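Local coordinates for protein glutamine synthetase (Streptomyces coelicolor, PDB 4BAX) that belongs to the glutamine synthetase family, pairing a beta-Grasp domain with a catalytic domain in a ten-chain assembly, at residues F235-K238 / A239-E242. Sequence-based numbering, arbitrary orientation.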
loop_
_atom_site.group_PDB
_atom_site.type_symbol
_atom_site.label_atom_id
_atom_site.label_comp_id
_atom_site.label_asym_id
_atom_site.label_seq_id
_atom_site.Cartn_x
_atom_site.Cartn_y
_atom_site.Cartn_z
ATOM N N PHE A 235 -40.570 -33.289 5.366
ATOM C CA PHE A 235 -41.010 -34.553 4.814
ATOM C C PHE A 235 -42.462 -34.893 5.105
ATOM O O PHE A 235 -42.933 -34.696 6.232
ATOM C CB PHE A 235 -40.105 -35.664 5.323
ATOM C CG PHE A 235 -40.674 -37.021 5.138
ATOM C CD1 PHE A 235 -40.681 -37.620 3.896
ATOM C CD2 PHE A 235 -41.231 -37.698 6.218
ATOM C CE1 PHE A 235 -41.206 -38.885 3.731
ATOM C CE2 PHE A 235 -41.767 -38.966 6.058
ATOM C CZ PHE A 235 -41.752 -39.561 4.813
ATOM N N SER A 236 -43.146 -35.436 4.100
ATOM C CA SER A 236 -44.517 -35.913 4.265
ATOM C C SER A 236 -44.831 -36.999 3.243
ATOM O O SER A 236 -44.184 -37.116 2.199
ATOM C CB SER A 236 -45.550 -34.764 4.158
ATOM O OG SER A 236 -45.778 -34.342 2.808
ATOM N N THR A 237 -45.869 -37.763 3.556
ATOM C CA THR A 237 -46.421 -38.751 2.657
ATOM C C THR A 237 -47.868 -38.323 2.497
ATOM O O THR A 237 -48.308 -37.415 3.207
ATOM C CB THR A 237 -46.392 -40.167 3.259
ATOM O OG1 THR A 237 -47.145 -40.177 4.487
ATOM C CG2 THR A 237 -44.945 -40.653 3.487
ATOM N N LYS A 238 -48.608 -38.975 1.597
ATOM C CA LYS A 238 -50.004 -38.616 1.342
ATOM C C LYS A 238 -50.803 -38.741 2.648
ATOM O O LYS A 238 -51.610 -37.861 2.986
ATOM C CB LYS A 238 -50.595 -39.518 0.263
ATOM C CG LYS A 238 -51.982 -39.114 -0.226
ATOM C CD LYS A 238 -52.562 -40.147 -1.214
ATOM C CE LYS A 238 -52.727 -41.538 -0.570
ATOM N NZ LYS A 238 -53.834 -41.655 0.441
ATOM N N ALA A 239 -50.532 -39.816 3.393
ATOM C CA ALA A 239 -51.164 -40.058 4.686
ATOM C C ALA A 239 -50.844 -38.970 5.718
ATOM O O ALA A 239 -51.720 -38.519 6.466
ATOM C CB ALA A 239 -50.758 -41.429 5.220
ATOM N N MET A 240 -49.598 -38.525 5.741
ATOM C CA MET A 240 -49.197 -37.465 6.656
ATOM C C MET A 240 -49.890 -36.139 6.316
ATOM O O MET A 240 -50.287 -35.379 7.196
ATOM C CB MET A 240 -47.681 -37.314 6.657
ATOM C CG MET A 240 -46.988 -38.503 7.299
ATOM S SD MET A 240 -45.217 -38.531 6.978
ATOM C CE MET A 240 -44.673 -37.194 8.072
ATOM N N ARG A 241 -50.031 -35.861 5.026
ATOM C CA ARG A 241 -50.767 -34.679 4.589
ATOM C C ARG A 241 -52.265 -34.789 4.886
ATOM O O ARG A 241 -52.965 -33.783 5.001
ATOM C CB ARG A 241 -50.516 -34.354 3.115
ATOM C CG ARG A 241 -49.063 -34.380 2.712
ATOM C CD ARG A 241 -48.867 -33.931 1.270
ATOM N NE ARG A 241 -48.813 -35.091 0.368
ATOM C CZ ARG A 241 -47.758 -35.903 0.234
ATOM N NH1 ARG A 241 -46.650 -35.717 0.973
ATOM N NH2 ARG A 241 -47.814 -36.923 -0.620
ATOM N N GLU A 242 -52.751 -36.026 4.955
ATOM C CA GLU A 242 -54.144 -36.284 5.306
ATOM C C GLU A 242 -54.493 -36.302 6.799
ATOM O O GLU A 242 -55.557 -35.812 7.179
ATOM C CB GLU A 242 -54.688 -37.524 4.564
ATOM C CG GLU A 242 -55.122 -37.172 3.122
ATOM C CD GLU A 242 -55.108 -38.353 2.149
ATOM O OE1 GLU A 242 -55.180 -39.517 2.598
ATOM O OE2 GLU A 242 -55.012 -38.121 0.922
#
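Thr237 follows strand 231-236 and precedes helix 238-242 as its N-cap: its carbonyl O receives the first helical i to i+4 bond from Arg241 N (2.9 Å), and Lys238 O takes the next from Glu242 N. With chi1 at 59°, OG1 sits between its own backbone N and carbonyl carbon, turned to the helix start, where it accepts from Met240 N at 3.2 Å and 157°. A beta-branched threonine suits this place, since its hydroxyl serves the first turn while CG2 approaches Met240 SD, and the residue also packs against Leu338 of helix 323-341. The Met240 side chain runs back toward the strand end. Its SD lies 4.5 Å from the centroid of the Phe235 ring, oblique to it, in a Met-aromatic contact, and CE lies by Phe235 O. The flexible thioether can fill this buried corner between the strand and helices 244-253 and 323-341. Arg241 folds back over the other flank and lays one guanidinium face over the Thr237-Lys238 peptide, whose carbon Thr237 C lies 3.1 Å from the guanidinium plane. At the edge of the group, NH1 donates to Ser236 OG; NH2 donates to Glu108 O, so two different N-H groups help fix the rotation of the guanidinium. Ser236 is small enough to fit against the arginine chain, with OG near Arg241 CG. On the more exposed side, Lys238, curled at chi3 and chi4, brings NZ to Glu242 OE1 in a weak salt bridge of 3.3 Å, an i to i+4 pairing along the first helical turn. Strand and helix are thus joined by buried hydroxyl capping and sulfur-aromatic packing and by the arginine bridging back to the strand end, whereas the long lysine-glutamate pair probably adds only modest electrostatic stabilisation.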